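Local coordinates for protein cysteine hydrolase (Vibrio cholerae, PDB 6V98) that is a type VI secretion system effector, delivered into rival cells and probably acting there as a cysteine hydrolase of the papain-like (clan CA) peptidase superfamily, at residues P9-D14 / A178-F183; T57-Y62 / L105-E110; G120-E125 / D161-D166. One frame throughout, in Å; residues are numbered along the deposited sequence.

Interaction 1: residues P9-D14 / A178-F183; sequences PVVFPD and AYIEQF. With CA (calcium ion), chain B.
Val-11 and Ile-180 run past one another in opposite senses, flank to flank, where strand 5-12 faces helix 176-184. The CG2 methyl of Val-11 does most of the touching: it lies 3.6 Å from CB of Ile-180 and also meets CG1 and CD1, while CG2 of Ile-180 settles against CB of Val-11 at 3.9 Å. With CG1 of Ile-180 turned anti to the backbone N (chi1 -165°), the CG1-CD1 arm is laid along the strand, and CD1 reaches the carbonyl O of Pro-9 at a loose 4.5 Å. One helical turn on, Phe-183 presents CE2 obliquely to CG of the Pro-9 ring, 4.3 Å away. The strand belongs to the central antiparallel sheet, next to strand 113-120, and the helix packs on it through this buried seam of apolar side chains; the segment axes come within 9.1 Å at an angle of 137°. Met-153 also touches Val-11, and Val-156 of helix 154-162 also touches Pro-9. The hydroxyl of Tyr-179 lies over one face of the Phe-183 ring, offset toward the rim, and is hydrogen-bonded to Ala-168 O. Beside the apolar seam, Glu-181 bends at chi2 (-63°) and grips a calcium ion with both carboxylate oxygens, OE1 at 2.6 Å and OE2 at 2.4 Å; four waters and OE1 of Gln-184 complete the shell.

Interaction 2: residues T57-Y62 / L105-E110; sequences TRYYEY and LRSGQE
Strand 57-63 of the central antiparallel sheet meets the last turns of helix 93-107 through a small, buried polar cluster in which Ser-107 and Glu-61 are joined directly. The hydroxyl OG of Ser-107 donates to OE2 of Glu-61 across 2.6 Å, a short bond that arrives on the syn side of the carboxylate and 23° out of its plane. CB of Ser-107 leans on the same group, 3.2 Å from OE1 of Glu-61, so the serine lies close against both oxygens while its hydroxyl bonds to one. CG of Glu-61 sits between the backbone N and the carbonyl carbon (chi1 61°), and the chain beyond it is extended, which carries the carboxylate out from the strand to the serine.

Tyr-59, two residues back along the strand, projects toward the helix as well. Its OH donates to OE1 of Glu-61 over 2.8 Å; seen from the ring the acceptor lies in plane at the edge, but seen from the carboxylate the phenol comes from above, 64° out of plane. CE1 of Tyr-59 also approaches OG of Ser-107 obliquely, at 3.5 Å. The two oxygens are thus held by hydroxyls from different directions, which should restrict rotation of the carboxylate. Arg-77 NE forms a salt bridge with OE2. While the serine links helix 93-107 to the sheet, OE1 of Glu-61 has a further hydrogen-bond partner in NE2 of His-44 on the adjacent strand 44-50, an acid-to-histidine pairing consistent with the His-acid arrangement of clan CA cysteine hydrolases.

Interaction 3: residues G120-E125 / D161-D166; sequences GKFFSE and DAMGLD
Phe-122 fits against Met-163 and Leu-165, and its side chain forms the close-packed part of this contact. CE2 of its ring meets CD2 of Leu-165 at 3.8 Å, with CD1 of the same leucine almost as near, so the branched end of Leu-165 straddles that ring corner; the two side chains cross at roughly a right angle. The sulfur of Met-163 rests 3.8 Å from CB of Phe-122 and 5.3 Å from the ring centroid, 47° off the ring normal: an oblique Met-aromatic contact. Gly-120 O lies over one face of the ring, displaced toward the rim. Phe-122 holds the N-cap position of helix 123-134, and its chi1 of 49° turns the ring toward Leu-165 and Met-163. Across the contact, helix 154-162 closes in a Schellman motif at Gly-164, which has positive phi; its N-H bonds to Asp-161 O at 3.0 Å. The start of one helix therefore packs on the chain leaving another. Leu-7 of strand 5-12 touches both Phe-122 and Leu-165, tying this inner side to the sheet. Toward solvent the fit slackens. The bent Met-163 chain brings CE to 4.0 Å from the carbonyl O of Glu-125, and SD lies 4.2 Å from CB of Glu-125, whose carboxylate leads away from the methionine; Glu-125 is solvent-exposed.

Strand 5-12 relates all three contacts. Interactions 1 and 2 have centres 14 Å apart and touch directly: Phe-12 CD2 packs 3.5 Å from Gly-108 CA, and Val-10 CG2 lies 3.9 Å from Tyr-59 CE2, so Val-11 faces helix 176-184 while its neighbours Val-10 and Phe-12 pack toward interaction 2. Interaction 3 stands about 19 and 20 Å from interactions 1 and 2, centre to centre, without touching either; Leu-7 of the same strand reaches it. Interaction 1 touches Met-153, next to the dimethylarsinoyl-modified Cys-152, and interaction 2 holds the glutamate bonded to His-44; both are probably near the reactive cysteine's site. A second calcium lies about 8 Å from the Phe-183 side chain.

Interaction 1: residues P9-D14 / A178-F183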
loop_
_atom_site.group_PDB
_atom_site.type_symbol
_atom_site.label_atom_id
_atom_site.label_comp_id
_atom_site.label_asym_id
_atom_site.label_seq_id
_atom_site.Cartn_x
_atom_site.Cartn_y
_atom_site.Cartn_z
ATOM N N PRO A 9 -0.467 2.987 3.455
ATOM C CA PRO A 9 0.680 2.705 2.591
ATOM C C PRO A 9 1.686 1.877 3.367
ATOM O O PRO A 9 1.998 2.182 4.520
ATOM C CB PRO A 9 1.226 4.101 2.255
ATOM C CG PRO A 9 0.038 5.040 2.443
ATOM C CD PRO A 9 -0.721 4.431 3.604
ATOM N N VAL A 10 2.184 0.812 2.742
ATOM C CA VAL A 10 3.184 -0.053 3.364
ATOM C C VAL A 10 4.364 -0.175 2.411
ATOM O O VAL A 10 4.174 -0.370 1.208
ATOM C CB VAL A 10 2.600 -1.435 3.732
ATOM C CG1 VAL A 10 1.545 -1.271 4.845
ATOM C CG2 VAL A 10 1.979 -2.121 2.525
ATOM N N VAL A 11 5.577 -0.028 2.941
ATOM C CA VAL A 11 6.803 -0.220 2.183
ATOM C C VAL A 11 7.596 -1.338 2.845
ATOM O O VAL A 11 7.619 -1.456 4.075
ATOM C CB VAL A 11 7.631 1.081 2.103
ATOM C CG1 VAL A 11 8.990 0.828 1.463
ATOM C CG2 VAL A 11 6.857 2.153 1.308
ATOM N N PHE A 12 8.219 -2.173 2.020
ATOM C CA PHE A 12 9.076 -3.264 2.471
ATOM C C PHE A 12 10.494 -2.820 2.159
ATOM O O PHE A 12 10.994 -3.067 1.056
ATOM C CB PHE A 12 8.727 -4.563 1.738
ATOM C CG PHE A 12 7.245 -4.873 1.735
ATOM C CD1 PHE A 12 6.444 -4.499 0.661
ATOM C CD2 PHE A 12 6.658 -5.522 2.822
ATOM C CE1 PHE A 12 5.083 -4.771 0.666
ATOM C CE2 PHE A 12 5.309 -5.809 2.835
ATOM C CZ PHE A 12 4.515 -5.429 1.753
ATOM N N PRO A 13 11.176 -2.134 3.079
ATOM C CA PRO A 13 12.441 -1.479 2.707
ATOM C C PRO A 13 13.559 -2.446 2.385
ATOM O O PRO A 13 14.536 -2.040 1.745
ATOM C CB PRO A 13 12.791 -0.637 3.944
ATOM C CG PRO A 13 11.661 -0.812 4.908
ATOM C CD PRO A 13 10.911 -2.033 4.522
ATOM N N ASP A 14 13.464 -3.700 2.822
ATOM C CA ASP A 14 14.515 -4.680 2.591
ATOM C C ASP A 14 14.215 -5.595 1.411
ATOM O O ASP A 14 14.955 -6.557 1.180
ATOM C CB ASP A 14 14.740 -5.494 3.857
ATOM C CG ASP A 14 15.170 -4.627 5.016
ATOM O OD1 ASP A 14 16.006 -3.722 4.796
ATOM O OD2 ASP A 14 14.664 -4.837 6.132
ATOM N N ALA A 178 13.157 5.560 0.716
ATOM C CA ALA A 178 13.391 6.953 1.077
ATOM C C ALA A 178 12.079 7.697 1.246
ATOM O O ALA A 178 11.912 8.478 2.195
ATOM C CB ALA A 178 14.268 7.630 0.020
ATOM N N TYR A 179 11.130 7.467 0.335
ATOM C CA TYR A 179 9.889 8.233 0.361
ATOM C C TYR A 179 9.085 7.951 1.623
ATOM O O TYR A 179 8.514 8.878 2.222
ATOM C CB TYR A 179 9.043 7.937 -0.886
ATOM C CG TYR A 179 7.737 8.698 -0.858
ATOM C CD1 TYR A 179 7.673 10.018 -1.303
ATOM C CD2 TYR A 179 6.577 8.110 -0.371
ATOM C CE1 TYR A 179 6.486 10.745 -1.254
ATOM C CE2 TYR A 179 5.368 8.836 -0.315
ATOM C CZ TYR A 179 5.343 10.150 -0.765
ATOM O OH TYR A 179 4.180 10.883 -0.724
ATOM N N ILE A 180 8.989 6.680 2.025
ATOM C CA ILE A 180 8.141 6.369 3.172
ATOM C C ILE A 180 8.670 7.057 4.415
ATOM O O ILE A 180 7.890 7.521 5.251
ATOM C CB ILE A 180 7.997 4.843 3.376
ATOM C CG1 ILE A 180 6.824 4.539 4.319
ATOM C CG2 ILE A 180 9.294 4.199 3.865
ATOM C CD1 ILE A 180 5.474 4.889 3.747
ATOM N N GLU A 181 9.992 7.186 4.535
ATOM C CA GLU A 181 10.551 7.867 5.695
ATOM C C GLU A 181 10.214 9.352 5.669
ATOM O O GLU A 181 9.900 9.938 6.709
ATOM C CB GLU A 181 12.058 7.643 5.754
ATOM C CG GLU A 181 12.448 6.208 6.101
ATOM C CD GLU A 181 11.977 5.781 7.487
ATOM O OE1 GLU A 181 12.076 6.591 8.432
ATOM O OE2 GLU A 181 11.503 4.630 7.620
ATOM N N GLN A 182 10.253 9.971 4.486
ATOM C CA GLN A 182 9.760 11.338 4.349
ATOM C C GLN A 182 8.284 11.433 4.721
ATOM O O GLN A 182 7.873 12.360 5.432
ATOM C CB GLN A 182 9.980 11.831 2.916
ATOM C CG GLN A 182 11.374 12.361 2.644
ATOM C CD GLN A 182 11.830 13.370 3.686
ATOM O OE1 GLN A 182 12.725 13.092 4.486
ATOM N NE2 GLN A 182 11.205 14.541 3.691
ATOM N N PHE A 183 7.472 10.486 4.242
ATOM C CA PHE A 183 6.036 10.514 4.515
ATOM C C PHE A 183 5.775 10.406 6.012
ATOM O O PHE A 183 4.870 11.060 6.550
ATOM C CB PHE A 183 5.352 9.373 3.756
ATOM C CG PHE A 183 3.886 9.610 3.436
ATOM C CD1 PHE A 183 3.198 10.689 3.961
ATOM C CD2 PHE A 183 3.198 8.727 2.606
ATOM C CE1 PHE A 183 1.855 10.887 3.665
ATOM C CE2 PHE A 183 1.851 8.933 2.300
ATOM C CZ PHE A 183 1.186 10.000 2.842
HETATM CA CA CA B . 10.847 4.842 9.917
HETATM O O HOH W 1 11.384 6.916 11.515
HETATM O O HOH W 2 12.318 3.313 11.253
HETATM O O HOH W 3 9.757 2.815 9.437
HETATM O O HOH W 4 9.173 4.537 11.824
#

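Interaction 2: residues T57-Y62 / L105-E110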
loop_
_atom_site.group_PDB
_atom_site.type_symbol
_atom_site.label_atom_id
_atom_site.label_comp_id
_atom_site.label_asym_id
_atom_site.label_seq_id
_atom_site.Cartn_x
_atom_site.Cartn_y
_atom_site.Cartn_z
ATOM N N THR A 57 -11.309 -5.201 4.631
ATOM C CA THR A 57 -9.928 -4.864 4.303
ATOM C C THR A 57 -9.590 -5.307 2.881
ATOM O O THR A 57 -9.956 -6.406 2.460
ATOM C CB THR A 57 -8.968 -5.540 5.308
ATOM O OG1 THR A 57 -9.316 -5.136 6.637
ATOM C CG2 THR A 57 -7.522 -5.149 5.061
ATOM N N ARG A 58 -8.884 -4.447 2.147
ATOM C CA ARG A 58 -8.357 -4.747 0.820
ATOM C C ARG A 58 -6.866 -4.448 0.783
ATOM O O ARG A 58 -6.369 -3.585 1.504
ATOM C CB ARG A 58 -9.043 -3.911 -0.281
ATOM C CG ARG A 58 -10.551 -3.949 -0.237
ATOM C CD ARG A 58 -11.037 -5.309 -0.668
ATOM N NE ARG A 58 -12.485 -5.338 -0.817
ATOM C CZ ARG A 58 -13.290 -6.162 -0.153
ATOM N NH1 ARG A 58 -12.791 -7.034 0.722
ATOM N NH2 ARG A 58 -14.599 -6.111 -0.364
ATOM N N TYR A 59 -6.157 -5.134 -0.111
ATOM C CA TYR A 59 -4.750 -4.847 -0.349
ATOM C C TYR A 59 -4.503 -4.809 -1.849
ATOM O O TYR A 59 -4.922 -5.719 -2.572
ATOM C CB TYR A 59 -3.833 -5.883 0.328
ATOM C CG TYR A 59 -2.371 -5.650 0.021
ATOM C CD1 TYR A 59 -1.761 -6.285 -1.059
ATOM C CD2 TYR A 59 -1.609 -4.771 0.783
ATOM C CE1 TYR A 59 -0.427 -6.053 -1.369
ATOM C CE2 TYR A 59 -0.279 -4.523 0.474
ATOM C CZ TYR A 59 0.302 -5.166 -0.596
ATOM O OH TYR A 59 1.623 -4.948 -0.900
ATOM N N TYR A 60 -3.851 -3.738 -2.313
ATOM C CA TYR A 60 -3.498 -3.557 -3.712
ATOM C C TYR A 60 -2.040 -3.149 -3.823
ATOM O O TYR A 60 -1.482 -2.520 -2.918
ATOM C CB TYR A 60 -4.363 -2.473 -4.377
ATOM C CG TYR A 60 -5.752 -2.915 -4.762
ATOM C CD1 TYR A 60 -6.782 -2.997 -3.820
ATOM C CD2 TYR A 60 -6.039 -3.238 -6.080
ATOM C CE1 TYR A 60 -8.069 -3.400 -4.202
ATOM C CE2 TYR A 60 -7.305 -3.634 -6.474
ATOM C CZ TYR A 60 -8.316 -3.715 -5.545
ATOM O OH TYR A 60 -9.559 -4.120 -5.987
ATOM N N GLU A 61 -1.431 -3.487 -4.958
ATOM C CA GLU A 61 -0.077 -3.036 -5.229
ATOM C C GLU A 61 0.138 -3.003 -6.737
ATOM O O GLU A 61 -0.611 -3.610 -7.506
ATOM C CB GLU A 61 0.966 -3.952 -4.558
ATOM C CG GLU A 61 0.894 -5.382 -5.051
ATOM C CD GLU A 61 1.566 -6.360 -4.107
ATOM O OE1 GLU A 61 2.457 -5.927 -3.353
ATOM O OE2 GLU A 61 1.199 -7.553 -4.136
ATOM N N TYR A 62 1.194 -2.302 -7.140
ATOM C CA TYR A 62 1.579 -2.165 -8.538
ATOM C C TYR A 62 3.039 -2.554 -8.678
ATOM O O TYR A 62 3.875 -2.138 -7.874
ATOM C CB TYR A 62 1.370 -0.732 -8.998
ATOM C CG TYR A 62 1.906 -0.440 -10.380
ATOM C CD1 TYR A 62 1.241 -0.896 -11.512
ATOM C CD2 TYR A 62 3.074 0.297 -10.552
ATOM C CE1 TYR A 62 1.728 -0.608 -12.792
ATOM C CE2 TYR A 62 3.569 0.573 -11.821
ATOM C CZ TYR A 62 2.887 0.113 -12.927
ATOM O OH TYR A 62 3.356 0.387 -14.179
ATOM N N LEU A 105 4.345 -11.941 3.834
ATOM C CA LEU A 105 4.621 -13.215 3.180
ATOM C C LEU A 105 4.278 -13.157 1.701
ATOM O O LEU A 105 5.058 -13.611 0.854
ATOM C CB LEU A 105 3.823 -14.342 3.847
ATOM C CG LEU A 105 3.889 -15.681 3.107
ATOM C CD1 LEU A 105 5.338 -16.135 2.982
ATOM C CD2 LEU A 105 3.052 -16.761 3.815
ATOM N N ARG A 106 3.108 -12.602 1.378
ATOM C CA ARG A 106 2.536 -12.764 0.046
ATOM C C ARG A 106 3.120 -11.767 -0.932
ATOM O O ARG A 106 3.258 -12.080 -2.117
ATOM C CB ARG A 106 1.009 -12.609 0.102
ATOM C CG ARG A 106 0.308 -13.836 0.689
ATOM C CD ARG A 106 -1.145 -13.595 1.086
ATOM N NE ARG A 106 -1.623 -14.712 1.930
ATOM C CZ ARG A 106 -2.792 -14.727 2.563
ATOM N NH1 ARG A 106 -3.618 -13.698 2.448
ATOM N NH2 ARG A 106 -3.139 -15.770 3.317
ATOM N N SER A 107 3.472 -10.578 -0.447
ATOM C CA SER A 107 3.924 -9.482 -1.294
ATOM C C SER A 107 5.257 -8.886 -0.873
ATOM O O SER A 107 5.826 -8.106 -1.637
ATOM C CB SER A 107 2.872 -8.359 -1.313
ATOM O OG SER A 107 1.652 -8.822 -1.857
ATOM N N GLY A 108 5.766 -9.207 0.310
ATOM C CA GLY A 108 6.879 -8.453 0.843
ATOM C C GLY A 108 8.152 -9.208 1.156
ATOM O O GLY A 108 8.972 -8.705 1.933
ATOM N N GLN A 109 8.344 -10.395 0.568
ATOM C CA GLN A 109 9.572 -11.174 0.745
ATOM C C GLN A 109 9.845 -11.472 2.222
ATOM O O GLN A 109 11.001 -11.644 2.644
ATOM C CB GLN A 109 10.772 -10.473 0.097
ATOM C CG GLN A 109 10.650 -10.405 -1.431
ATOM C CD GLN A 109 11.888 -9.844 -2.107
ATOM O OE1 GLN A 109 12.867 -9.501 -1.449
ATOM N NE2 GLN A 109 11.834 -9.721 -3.439
ATOM N N GLU A 110 8.774 -11.534 3.010
ATOM C CA GLU A 110 8.853 -11.891 4.419
ATOM C C GLU A 110 9.764 -10.930 5.168
ATOM O O GLU A 110 10.498 -11.320 6.076
ATOM C CB GLU A 110 9.308 -13.345 4.605
ATOM C CG GLU A 110 8.323 -14.365 4.050
ATOM C CD GLU A 110 8.880 -15.771 4.074
ATOM O OE1 GLU A 110 9.615 -16.135 3.143
ATOM O OE2 GLU A 110 8.613 -16.489 5.049
#

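Interaction 3: residues G120-E125 / D161-D166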
loop_
_atom_site.group_PDB
_atom_site.type_symbol
_atom_site.label_atom_id
_atom_site.label_comp_id
_atom_site.label_asym_id
_atom_site.label_seq_id
_atom_site.Cartn_x
_atom_site.Cartn_y
_atom_site.Cartn_z
ATOM N N GLY A 120 -9.632 9.142 6.834
ATOM C CA GLY A 120 -10.578 10.009 6.163
ATOM C C GLY A 120 -11.781 9.199 5.736
ATOM O O GLY A 120 -11.863 7.992 5.979
ATOM N N LYS A 121 -12.729 9.888 5.099
ATOM C CA LYS A 121 -13.915 9.230 4.552
ATOM C C LYS A 121 -13.657 9.004 3.071
ATOM O O LYS A 121 -13.808 9.924 2.263
ATOM C CB LYS A 121 -15.171 10.064 4.784
ATOM C CG LYS A 121 -15.508 10.281 6.256
ATOM C CD LYS A 121 -15.895 8.964 6.919
ATOM C CE LYS A 121 -16.219 9.131 8.396
ATOM N NZ LYS A 121 -16.228 10.544 8.854
ATOM N N PHE A 122 -13.253 7.782 2.705
ATOM C CA PHE A 122 -12.878 7.561 1.315
ATOM C C PHE A 122 -12.944 6.110 0.857
ATOM O O PHE A 122 -12.458 5.805 -0.234
ATOM C CB PHE A 122 -11.460 8.092 1.065
ATOM C CG PHE A 122 -10.460 7.642 2.079
ATOM C CD1 PHE A 122 -10.166 6.292 2.242
ATOM C CD2 PHE A 122 -9.810 8.561 2.875
ATOM C CE1 PHE A 122 -9.257 5.869 3.195
ATOM C CE2 PHE A 122 -8.891 8.140 3.831
ATOM C CZ PHE A 122 -8.609 6.796 3.981
ATOM N N PHE A 123 -13.520 5.204 1.660
ATOM C CA PHE A 123 -13.411 3.786 1.325
ATOM C C PHE A 123 -13.951 3.487 -0.071
ATOM O O PHE A 123 -13.274 2.838 -0.876
ATOM C CB PHE A 123 -14.122 2.912 2.357
ATOM C CG PHE A 123 -14.041 1.445 2.031
ATOM C CD1 PHE A 123 -12.964 0.681 2.464
ATOM C CD2 PHE A 123 -15.013 0.839 1.255
ATOM C CE1 PHE A 123 -12.876 -0.668 2.148
ATOM C CE2 PHE A 123 -14.926 -0.506 0.937
ATOM C CZ PHE A 123 -13.857 -1.255 1.383
ATOM N N SER A 124 -15.185 3.906 -0.368
ATOM C CA SER A 124 -15.756 3.535 -1.663
ATOM C C SER A 124 -15.003 4.203 -2.808
ATOM O O SER A 124 -14.811 3.596 -3.871
ATOM C CB SER A 124 -17.246 3.881 -1.720
ATOM O OG SER A 124 -17.456 5.278 -1.765
ATOM N N GLU A 125 -14.545 5.439 -2.606
ATOM C CA GLU A 125 -13.781 6.114 -3.652
ATOM C C GLU A 125 -12.431 5.446 -3.881
ATOM O O GLU A 125 -11.976 5.323 -5.026
ATOM C CB GLU A 125 -13.586 7.578 -3.294
ATOM C CG GLU A 125 -14.872 8.400 -3.299
ATOM C CD GLU A 125 -15.623 8.368 -1.982
ATOM O OE1 GLU A 125 -16.658 9.064 -1.889
ATOM O OE2 GLU A 125 -15.190 7.651 -1.049
ATOM N N ASP A 161 -2.997 11.010 -3.111
ATOM C CA ASP A 161 -3.295 12.304 -3.727
ATOM C C ASP A 161 -4.745 12.359 -4.192
ATOM O O ASP A 161 -5.451 13.349 -3.962
ATOM C CB ASP A 161 -2.358 12.556 -4.915
ATOM C CG ASP A 161 -1.184 13.478 -4.574
ATOM O OD1 ASP A 161 -1.417 14.661 -4.231
ATOM O OD2 ASP A 161 -0.026 13.016 -4.665
ATOM N N ALA A 162 -5.202 11.294 -4.861
ATOM C CA ALA A 162 -6.552 11.270 -5.412
ATOM C C ALA A 162 -7.606 11.282 -4.314
ATOM O O ALA A 162 -8.722 11.767 -4.539
ATOM C CB ALA A 162 -6.731 10.047 -6.318
ATOM N N MET A 163 -7.279 10.776 -3.127
ATOM C CA MET A 163 -8.237 10.773 -2.031
ATOM C C MET A 163 -8.307 12.123 -1.322
ATOM O O MET A 163 -9.097 12.270 -0.382
ATOM C CB MET A 163 -7.892 9.674 -1.014
ATOM C CG MET A 163 -7.930 8.230 -1.541
ATOM S SD MET A 163 -9.526 7.719 -2.231
ATOM C CE MET A 163 -9.143 7.897 -3.978
ATOM N N GLY A 164 -7.493 13.093 -1.737
ATOM C CA GLY A 164 -7.402 14.358 -1.033
ATOM C C GLY A 164 -6.591 14.318 0.243
ATOM O O GLY A 164 -6.759 15.194 1.100
ATOM N N LEU A 165 -5.701 13.345 0.391
ATOM C CA LEU A 165 -4.967 13.159 1.635
ATOM C C LEU A 165 -3.639 13.907 1.673
ATOM O O LEU A 165 -2.945 13.855 2.695
ATOM C CB LEU A 165 -4.734 11.669 1.881
ATOM C CG LEU A 165 -6.001 10.820 2.014
ATOM C CD1 LEU A 165 -5.634 9.337 2.110
ATOM C CD2 LEU A 165 -6.831 11.259 3.222
ATOM N N ASP A 166 -3.277 14.604 0.603
ATOM C CA ASP A 166 -2.081 15.440 0.563
ATOM C C ASP A 166 -0.833 14.685 1.036
ATOM O O ASP A 166 -0.226 15.055 2.047
ATOM C CB ASP A 166 -2.282 16.709 1.375
ATOM C CG ASP A 166 -1.157 17.711 1.173
ATOM O OD1 ASP A 166 -0.531 17.707 0.088
ATOM O OD2 ASP A 166 -0.883 18.496 2.104
#